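Local coordinates for surface glycoprotein (Trypanosoma brucei, PDB 5KLH) that is a procyclic-stage membrane surface antigen and putative sensor, represented by its bilobed ectodomain, at residues T94-F99 with C146-Q151; Q151-S156 with Q188-V193; K16-F21 with G51-V56. All blocks are in the same frame, centred on the assembly; numbering follows the deposited sequence.

Contact 3 comes first along the chain: helix 12-20 and the turn after it fold back onto the start of strand 51-63, closing a 29-residue loop including strand 36-47. Contact 1 pairs strand 85-100 with strand 145-164, closing a 46-residue excursion that holds helix 116-128, with Cys140 and Cys126 bonded to Cys146 and Cys149. Contact 2 follows on the same long strand, where strand 189-191 returns, closing a 31-residue loop that holds strand 170-172 and the end of strand 145-164. The three are in series, neither nested nor crossed. Contacts 1 and 2 share Gln151 and touch where Thr94 OG1 meets Glu152 OE1; contact 3 lies across the chain's centre, about 37 Å from contact 1 between centres.

Contact 1: T94-F99 with C146-Q151; sequences TRERWF and CGYCKQ
Strands 94-99 and 146-151 run antiparallel, their short axes at 153° and 4.4 Å apart at closest approach. Arg95 with Gln151 and Arg97 with Cys149 are hydrogen-bonded pairs, each joined by two backbone bonds, whereas Glu96 with Lys150 and Trp98 with Tyr148 are non-hydrogen-bonded pairs. Phe99 N donates to Gly147 O, and Phe99 O accepts from Cys146 N.

The face carrying Glu96, Trp98 and Tyr148 holds most of the side-chain contact. Tyr148 takes the rotamer with CG between its backbone N and carbonyl carbon (chi1 67°). Its CB sits over the five-membered ring of Trp98, 3.5 Å from its centroid, in a CH-pi contact. Beyond CB the two side chains run side by side; Tyr148 CD2 comes within 3.3 Å of Trp98 CZ2, and the rings are inclined by 32°. The Glu96 carboxylate stacks over a face of the same tyrosine, with CD 3.6 Å from Tyr148 CE1. Its OE1 accepts a 3.2 Å bond from Trp98 NE1, while OE2 takes a hydrogen from a water that also bonds to Tyr148 OH. Farther along, Thr94 CG2 presses on Lys150 CG at 3.5 Å, a tight fit.

At the end of the pairing Cys146 SG, disulfide-bonded to Cys140, lies at the edge of the ring of Phe99, which shares the face of Arg95 and Arg97; Cys149 is linked to Cys126 on helix 116-128. The indole bond and the water therefore hold the Glu96 carboxylate by both oxygens, which would restrict its rotation against the tyrosine and may stabilise its negative charge.

Contact 2: Q151-S156 with Q188-V193; sequences QEVYLS and QGYEAV
Tyr190 reaches across from strand 189-191 to Val153 and Leu155 on strand 151-156. From CB, which lies 3.7 Å from Val153 CB, the side chain passes to CG, 3.8 Å from Val153 CG2; that methyl lies over one ring face, offset toward the rim, in a CH-pi contact. At CD1 the ring edge meets the backbone, with Tyr154 C near the ring plane and Leu155 N 3.5 Å from CD1. CE1 is 4.2 Å from Leu155 CD1, and CD2, on the other side of the ring, packs on Arg95 NH2; the path ends at CZ and OH. With CG anti to its carbonyl carbon (chi1 -69°), the ring is carried across the neighbouring strand.

The antiparallel backbone supports this placement: Tyr154 and Glu191 form a hydrogen-bonded pair through two bonds, and Ser156 N donates to Gly189 O at 2.8 Å. Ser156, whose CB points toward the other segment, packs CB on Glu191 CG at 3.5 Å, and one water donates to both Ser156 OG and Glu191 OE2. Tyr154 CB lies 3.3 Å from Val193 O.

Strand 145-164 is thus flanked by strands 189-191 and 85-100; Leu155 and Val153 make backbone hydrogen bonds to Leu91 and Ala93, and Ser156 to Gln199 of strand 197-204.

Contact 3: K16-F21 with G51-V56; sequences KAVSAF and GSIPSV
This is an apolar helix-on-sheet contact on the opposite side of the chain's centre from contact 1, probably in the other lobe: the end of helix 12-20 and the residue after it, Phe21, rest on the first part of strand 51-63, with no hydrogen bond between them. Strand 51-63 is antiparallel to strands 36-47 and 197-204 in the mixed sheet. Two side chains of segment 16-21, Val18 and Phe21, point at the strand and carry the contact.

Val18 presents both methyls to Ile53 CG2, the nearer being CG2 at 3.7 Å, and the two side chains cross at about a right angle. Phe21, the first residue to leave helical geometry, has CG anti to its backbone N (chi1 -180°), which extends the ring over the strand. Its CE2 approaches Pro54 O at 3.8 Å, and CD2 is 4.4 Å from Pro54 CG. Pro208 of helix 208-215 touches both Phe21 and Ile53, while Leu26 packs on Phe21 and Val56.

Between Pro54 and Val56, Ser55 points its CB away from segment 16-21, with its OG hydrogen-bonded to Asp207 and Gln43. At the far end of the ring, Phe21 CZ lies 4.2 Å from the Val56 CG2 methyl.

Contact 1: T94-F99 with C146-Q151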
loop_
_atom_site.group_PDB
_atom_site.type_symbol
_atom_site.label_atom_id
_atom_site.label_comp_id
_atom_site.label_asym_id
_atom_site.label_seq_id
_atom_site.Cartn_x
_atom_site.Cartn_y
_atom_site.Cartn_z
ATOM N N THR A 94 -6.472 -5.961 -12.216
ATOM C CA THR A 94 -7.610 -5.205 -12.683
ATOM C C THR A 94 -8.289 -4.603 -11.470
ATOM O O THR A 94 -8.988 -5.296 -10.734
ATOM C CB THR A 94 -8.579 -6.085 -13.456
ATOM O OG1 THR A 94 -7.894 -6.661 -14.576
ATOM C CG2 THR A 94 -9.763 -5.274 -13.943
ATOM N N ARG A 95 -8.058 -3.319 -11.250
ATOM C CA ARG A 95 -8.570 -2.656 -10.061
ATOM C C ARG A 95 -9.999 -2.186 -10.299
ATOM O O ARG A 95 -10.262 -1.442 -11.242
ATOM C CB ARG A 95 -7.652 -1.484 -9.689
ATOM C CG ARG A 95 -7.845 -0.929 -8.294
ATOM C CD ARG A 95 -7.111 0.406 -8.138
ATOM N NE ARG A 95 -5.658 0.258 -8.019
ATOM C CZ ARG A 95 -4.778 1.237 -8.239
ATOM N NH1 ARG A 95 -5.185 2.443 -8.613
ATOM N NH2 ARG A 95 -3.480 1.009 -8.096
ATOM N N GLU A 96 -10.923 -2.635 -9.456
ATOM C CA GLU A 96 -12.319 -2.240 -9.581
ATOM C C GLU A 96 -12.694 -1.310 -8.437
ATOM O O GLU A 96 -12.591 -1.695 -7.269
ATOM C CB GLU A 96 -13.234 -3.473 -9.590
ATOM C CG GLU A 96 -12.901 -4.484 -10.683
ATOM C CD GLU A 96 -13.796 -5.718 -10.655
ATOM O OE1 GLU A 96 -14.690 -5.804 -9.782
ATOM O OE2 GLU A 96 -13.604 -6.600 -11.521
ATOM N N ARG A 97 -13.110 -0.086 -8.757
ATOM C CA ARG A 97 -13.634 0.800 -7.721
ATOM C C ARG A 97 -15.143 0.910 -7.881
ATOM O O ARG A 97 -15.639 1.432 -8.888
ATOM C CB ARG A 97 -12.955 2.174 -7.766
ATOM C CG ARG A 97 -11.470 2.128 -7.363
ATOM C CD ARG A 97 -11.243 1.235 -6.121
ATOM N NE ARG A 97 -9.835 0.879 -5.919
ATOM C CZ ARG A 97 -9.329 0.400 -4.782
ATOM N NH1 ARG A 97 -10.104 0.221 -3.716
ATOM N NH2 ARG A 97 -8.037 0.106 -4.705
ATOM N N TRP A 98 -15.864 0.388 -6.887
ATOM C CA TRP A 98 -17.312 0.254 -6.953
ATOM C C TRP A 98 -18.045 1.449 -6.366
ATOM O O TRP A 98 -17.606 2.025 -5.378
ATOM C CB TRP A 98 -17.756 -1.006 -6.211
ATOM C CG TRP A 98 -17.547 -2.268 -6.968
ATOM C CD1 TRP A 98 -16.371 -2.939 -7.140
ATOM C CD2 TRP A 98 -18.550 -3.027 -7.642
ATOM N NE1 TRP A 98 -16.581 -4.069 -7.896
ATOM C CE2 TRP A 98 -17.911 -4.148 -8.214
ATOM C CE3 TRP A 98 -19.926 -2.868 -7.827
ATOM C CZ2 TRP A 98 -18.606 -5.107 -8.950
ATOM C CZ3 TRP A 98 -20.612 -3.818 -8.561
ATOM C CH2 TRP A 98 -19.952 -4.921 -9.116
ATOM N N PHE A 99 -19.175 1.789 -6.973
ATOM C CA PHE A 99 -20.104 2.746 -6.384
ATOM C C PHE A 99 -21.203 1.982 -5.665
ATOM O O PHE A 99 -21.939 1.205 -6.279
ATOM C CB PHE A 99 -20.705 3.670 -7.450
ATOM C CG PHE A 99 -21.591 4.747 -6.880
ATOM C CD1 PHE A 99 -22.932 4.501 -6.627
ATOM C CD2 PHE A 99 -21.070 5.996 -6.591
ATOM C CE1 PHE A 99 -23.743 5.489 -6.089
ATOM C CE2 PHE A 99 -21.869 6.988 -6.057
ATOM C CZ PHE A 99 -23.216 6.726 -5.811
ATOM N N CYS A 146 -24.002 -0.241 -7.609
ATOM C CA CYS A 146 -24.574 0.278 -8.850
ATOM C C CYS A 146 -23.683 0.093 -10.064
ATOM O O CYS A 146 -24.172 -0.013 -11.190
ATOM C CB CYS A 146 -24.915 1.755 -8.672
ATOM S SG CYS A 146 -25.968 1.998 -7.234
ATOM N N GLY A 147 -22.379 0.048 -9.841
ATOM C CA GLY A 147 -21.448 -0.146 -10.936
ATOM C C GLY A 147 -20.025 0.007 -10.461
ATOM O O GLY A 147 -19.793 0.231 -9.271
ATOM N N TYR A 148 -19.065 -0.127 -11.372
ATOM C CA TYR A 148 -17.676 0.015 -10.973
ATOM C C TYR A 148 -16.795 0.533 -12.082
ATOM O O TYR A 148 -16.999 0.235 -13.263
ATOM C CB TYR A 148 -17.115 -1.314 -10.442
ATOM C CG TYR A 148 -16.965 -2.443 -11.446
ATOM C CD1 TYR A 148 -15.780 -2.620 -12.157
ATOM C CD2 TYR A 148 -17.982 -3.364 -11.634
ATOM C CE1 TYR A 148 -15.631 -3.674 -13.050
ATOM C CE2 TYR A 148 -17.839 -4.424 -12.520
ATOM C CZ TYR A 148 -16.663 -4.568 -13.226
ATOM O OH TYR A 148 -16.517 -5.612 -14.115
ATOM N N CYS A 149 -15.820 1.334 -11.677
ATOM C CA CYS A 149 -14.812 1.843 -12.580
ATOM C C CYS A 149 -13.633 0.890 -12.603
ATOM O O CYS A 149 -13.171 0.428 -11.549
ATOM C CB CYS A 149 -14.353 3.232 -12.162
ATOM S SG CYS A 149 -13.245 3.974 -13.357
ATOM N N LYS A 150 -13.137 0.606 -13.803
ATOM C CA LYS A 150 -12.085 -0.384 -13.959
ATOM C C LYS A 150 -10.804 0.236 -14.496
ATOM O O LYS A 150 -10.828 0.958 -15.492
ATOM C CB LYS A 150 -12.569 -1.503 -14.879
ATOM C CG LYS A 150 -11.531 -2.540 -15.216
ATOM C CD LYS A 150 -12.096 -3.559 -16.197
ATOM C CE LYS A 150 -12.818 -2.864 -17.342
ATOM N NZ LYS A 150 -14.305 -3.009 -17.218
ATOM N N GLN A 151 -9.688 -0.038 -13.821
ATOM C CA GLN A 151 -8.387 0.424 -14.281
ATOM C C GLN A 151 -7.412 -0.741 -14.326
ATOM O O GLN A 151 -7.417 -1.591 -13.436
ATOM C CB GLN A 151 -7.844 1.537 -13.377
ATOM C CG GLN A 151 -8.670 2.823 -13.382
ATOM C CD GLN A 151 -8.425 3.701 -14.601
ATOM O OE1 GLN A 151 -7.744 3.307 -15.550
ATOM N NE2 GLN A 151 -8.986 4.910 -14.575
HETATM O O HOH W 1 -13.363 -6.240 -14.177
#

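Contact 2: Q151-S156 with Q188-V193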
loop_
_atom_site.group_PDB
_atom_site.type_symbol
_atom_site.label_atom_id
_atom_site.label_comp_id
_atom_site.label_asym_id
_atom_site.label_seq_id
_atom_site.Cartn_x
_atom_site.Cartn_y
_atom_site.Cartn_z
ATOM N N GLN A 151 -9.688 -0.038 -13.821
ATOM C CA GLN A 151 -8.387 0.424 -14.281
ATOM C C GLN A 151 -7.412 -0.741 -14.326
ATOM O O GLN A 151 -7.417 -1.591 -13.436
ATOM C CB GLN A 151 -7.844 1.537 -13.377
ATOM C CG GLN A 151 -8.670 2.823 -13.382
ATOM C CD GLN A 151 -8.425 3.701 -14.601
ATOM O OE1 GLN A 151 -7.744 3.307 -15.550
ATOM N NE2 GLN A 151 -8.986 4.910 -14.575
ATOM N N GLU A 152 -6.590 -0.789 -15.371
ATOM C CA GLU A 152 -5.554 -1.818 -15.475
ATOM C C GLU A 152 -4.225 -1.293 -14.962
ATOM O O GLU A 152 -3.758 -0.235 -15.402
ATOM C CB GLU A 152 -5.402 -2.298 -16.929
ATOM C CG GLU A 152 -6.712 -2.696 -17.602
ATOM C CD GLU A 152 -7.386 -3.909 -16.975
ATOM O OE1 GLU A 152 -6.747 -4.657 -16.201
ATOM O OE2 GLU A 152 -8.582 -4.119 -17.268
ATOM N N VAL A 153 -3.631 -2.020 -14.020
ATOM C CA VAL A 153 -2.361 -1.619 -13.420
ATOM C C VAL A 153 -1.336 -2.748 -13.411
ATOM O O VAL A 153 -1.695 -3.938 -13.427
ATOM C CB VAL A 153 -2.560 -1.126 -11.984
ATOM C CG1 VAL A 153 -3.548 0.023 -11.986
ATOM C CG2 VAL A 153 -3.096 -2.250 -11.101
ATOM N N TYR A 154 -0.062 -2.369 -13.376
ATOM C CA TYR A 154 1.022 -3.343 -13.412
ATOM C C TYR A 154 2.022 -3.078 -12.302
ATOM O O TYR A 154 2.486 -1.942 -12.128
ATOM C CB TYR A 154 1.718 -3.326 -14.764
ATOM C CG TYR A 154 0.787 -3.640 -15.906
ATOM C CD1 TYR A 154 0.016 -2.651 -16.487
ATOM C CD2 TYR A 154 0.660 -4.942 -16.386
ATOM C CE1 TYR A 154 -0.839 -2.935 -17.534
ATOM C CE2 TYR A 154 -0.203 -5.232 -17.435
ATOM C CZ TYR A 154 -0.951 -4.233 -17.991
ATOM O OH TYR A 154 -1.808 -4.532 -19.031
ATOM N N LEU A 155 2.365 -4.125 -11.567
ATOM C CA LEU A 155 3.297 -4.014 -10.454
ATOM C C LEU A 155 4.655 -3.456 -10.871
ATOM O O LEU A 155 5.277 -3.955 -11.817
ATOM C CB LEU A 155 3.499 -5.382 -9.813
ATOM C CG LEU A 155 4.369 -5.400 -8.562
ATOM C CD1 LEU A 155 3.693 -4.637 -7.429
ATOM C CD2 LEU A 155 4.598 -6.845 -8.174
ATOM N N SER A 156 5.117 -2.449 -10.133
ATOM C CA SER A 156 6.388 -1.790 -10.411
ATOM C C SER A 156 7.270 -1.749 -9.169
ATOM O O SER A 156 8.488 -1.863 -9.260
ATOM C CB SER A 156 6.145 -0.381 -10.918
ATOM O OG SER A 156 7.375 0.276 -11.153
ATOM N N GLN A 188 0.344 -1.432 -3.412
ATOM C CA GLN A 188 1.698 -1.455 -3.955
ATOM C C GLN A 188 1.926 -0.339 -4.962
ATOM O O GLN A 188 1.042 0.473 -5.213
ATOM C CB GLN A 188 1.982 -2.816 -4.598
ATOM C CG GLN A 188 1.715 -3.989 -3.672
ATOM C CD GLN A 188 2.675 -4.005 -2.510
ATOM O OE1 GLN A 188 3.694 -3.331 -2.550
ATOM N NE2 GLN A 188 2.352 -4.768 -1.455
ATOM N N GLY A 189 3.119 -0.306 -5.535
ATOM C CA GLY A 189 3.448 0.706 -6.522
ATOM C C GLY A 189 3.122 0.161 -7.885
ATOM O O GLY A 189 3.671 -0.872 -8.286
ATOM N N TYR A 190 2.231 0.850 -8.599
ATOM C CA TYR A 190 1.752 0.378 -9.901
ATOM C C TYR A 190 2.008 1.362 -11.014
ATOM O O TYR A 190 2.131 2.575 -10.773
ATOM C CB TYR A 190 0.255 0.079 -9.844
ATOM C CG TYR A 190 -0.076 -1.122 -8.998
ATOM C CD1 TYR A 190 0.194 -2.398 -9.456
ATOM C CD2 TYR A 190 -0.657 -0.978 -7.748
ATOM C CE1 TYR A 190 -0.105 -3.519 -8.678
ATOM C CE2 TYR A 190 -0.961 -2.090 -6.966
ATOM C CZ TYR A 190 -0.672 -3.353 -7.443
ATOM O OH TYR A 190 -0.946 -4.475 -6.693
ATOM N N GLU A 191 2.085 0.833 -12.236
ATOM C CA GLU A 191 2.197 1.662 -13.433
ATOM C C GLU A 191 1.142 1.267 -14.462
ATOM O O GLU A 191 0.450 0.252 -14.316
ATOM C CB GLU A 191 3.602 1.557 -14.058
ATOM C CG GLU A 191 4.738 1.914 -13.139
ATOM C CD GLU A 191 4.814 3.402 -12.861
ATOM O OE1 GLU A 191 4.139 4.182 -13.570
ATOM O OE2 GLU A 191 5.540 3.785 -11.922
ATOM N N ALA A 192 1.029 2.064 -15.516
ATOM C CA ALA A 192 -0.047 1.881 -16.478
ATOM C C ALA A 192 0.256 0.855 -17.573
ATOM O O ALA A 192 -0.634 0.492 -18.349
ATOM C CB ALA A 192 -0.385 3.207 -17.111
ATOM N N VAL A 193 1.506 0.410 -17.657
ATOM C CA VAL A 193 1.906 -0.526 -18.705
ATOM C C VAL A 193 2.771 -1.619 -18.106
ATOM O O VAL A 193 3.306 -1.454 -17.010
ATOM C CB VAL A 193 2.683 0.171 -19.846
ATOM C CG1 VAL A 193 1.906 1.347 -20.415
ATOM C CG2 VAL A 193 4.016 0.610 -19.342
HETATM O O HOH W 2 6.639 2.676 -10.002
#

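Contact 3: K16-F21 with G51-V56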
loop_
_atom_site.group_PDB
_atom_site.type_symbol
_atom_site.label_atom_id
_atom_site.label_comp_id
_atom_site.label_asym_id
_atom_site.label_seq_id
_atom_site.Cartn_x
_atom_site.Cartn_y
_atom_site.Cartn_z
ATOM N N LYS A 16 6.339 9.738 18.348
ATOM C CA LYS A 16 6.747 8.683 19.241
ATOM C C LYS A 16 7.394 7.544 18.459
ATOM O O LYS A 16 8.366 6.962 18.917
ATOM C CB LYS A 16 5.551 8.208 20.073
ATOM C CG LYS A 16 5.184 9.230 21.153
ATOM C CD LYS A 16 3.885 8.894 21.873
ATOM C CE LYS A 16 3.726 9.752 23.129
ATOM N NZ LYS A 16 2.359 9.643 23.713
ATOM N N ALA A 17 6.866 7.260 17.272
ATOM C CA ALA A 17 7.432 6.224 16.410
ATOM C C ALA A 17 8.842 6.602 15.957
ATOM O O ALA A 17 9.744 5.760 15.921
ATOM C CB ALA A 17 6.528 5.981 15.197
ATOM N N VAL A 18 9.028 7.872 15.625
ATOM C CA VAL A 18 10.328 8.358 15.187
ATOM C C VAL A 18 11.351 8.206 16.315
ATOM O O VAL A 18 12.466 7.745 16.100
ATOM C CB VAL A 18 10.227 9.821 14.734
ATOM C CG1 VAL A 18 11.607 10.413 14.493
ATOM C CG2 VAL A 18 9.392 9.908 13.468
ATOM N N SER A 19 10.940 8.572 17.525
ATOM C CA SER A 19 11.810 8.468 18.695
ATOM C C SER A 19 12.192 7.035 19.020
ATOM O O SER A 19 13.312 6.766 19.459
ATOM C CB SER A 19 11.137 9.094 19.910
ATOM O OG SER A 19 10.880 10.461 19.667
ATOM N N ALA A 20 11.249 6.122 18.822
ATOM C CA ALA A 20 11.465 4.704 19.107
ATOM C C ALA A 20 12.245 3.957 18.020
ATOM O O ALA A 20 12.725 2.852 18.267
ATOM C CB ALA A 20 10.135 4.023 19.329
ATOM N N PHE A 21 12.373 4.557 16.833
ATOM C CA PHE A 21 12.989 3.887 15.689
ATOM C C PHE A 21 14.482 3.673 15.907
ATOM O O PHE A 21 15.237 4.630 16.123
ATOM C CB PHE A 21 12.740 4.700 14.407
ATOM C CG PHE A 21 13.331 4.101 13.150
ATOM C CD1 PHE A 21 13.037 2.797 12.765
ATOM C CD2 PHE A 21 14.138 4.874 12.326
ATOM C CE1 PHE A 21 13.566 2.273 11.583
ATOM C CE2 PHE A 21 14.668 4.358 11.151
ATOM C CZ PHE A 21 14.390 3.059 10.781
ATOM N N GLY A 51 10.811 18.210 10.124
ATOM C CA GLY A 51 12.129 18.170 9.502
ATOM C C GLY A 51 12.446 16.867 8.792
ATOM O O GLY A 51 11.544 16.150 8.357
ATOM N N SER A 52 13.734 16.563 8.678
ATOM C CA SER A 52 14.186 15.352 7.993
ATOM C C SER A 52 14.171 14.151 8.935
ATOM O O SER A 52 14.728 14.209 10.035
ATOM C CB SER A 52 15.586 15.564 7.415
ATOM O OG SER A 52 15.533 16.461 6.316
ATOM N N ILE A 53 13.539 13.065 8.487
ATOM C CA ILE A 53 13.269 11.891 9.321
ATOM C C ILE A 53 13.904 10.660 8.689
ATOM O O ILE A 53 13.660 10.401 7.517
ATOM C CB ILE A 53 11.751 11.641 9.462
ATOM C CG1 ILE A 53 11.004 12.920 9.870
ATOM C CG2 ILE A 53 11.471 10.480 10.412
ATOM C CD1 ILE A 53 11.350 13.420 11.234
ATOM N N PRO A 54 14.724 9.917 9.444
ATOM C CA PRO A 54 15.388 8.740 8.863
ATOM C C PRO A 54 14.423 7.603 8.561
ATOM O O PRO A 54 13.414 7.422 9.243
ATOM C CB PRO A 54 16.382 8.314 9.948
ATOM C CG PRO A 54 15.793 8.811 11.203
ATOM C CD PRO A 54 15.065 10.091 10.864
ATOM N N SER A 55 14.765 6.829 7.538
ATOM C CA SER A 55 13.981 5.668 7.133
ATOM C C SER A 55 14.988 4.728 6.505
ATOM O O SER A 55 15.883 5.179 5.789
ATOM C CB SER A 55 12.869 6.060 6.151
ATOM O OG SER A 55 12.255 4.923 5.548
ATOM N N VAL A 56 14.866 3.436 6.789
ATOM C CA VAL A 56 15.863 2.485 6.334
ATOM C C VAL A 56 15.165 1.251 5.782
ATOM O O VAL A 56 14.277 0.699 6.430
ATOM C CB VAL A 56 16.818 2.065 7.474
ATOM C CG1 VAL A 56 17.824 1.051 6.956
ATOM C CG2 VAL A 56 17.540 3.274 8.037
#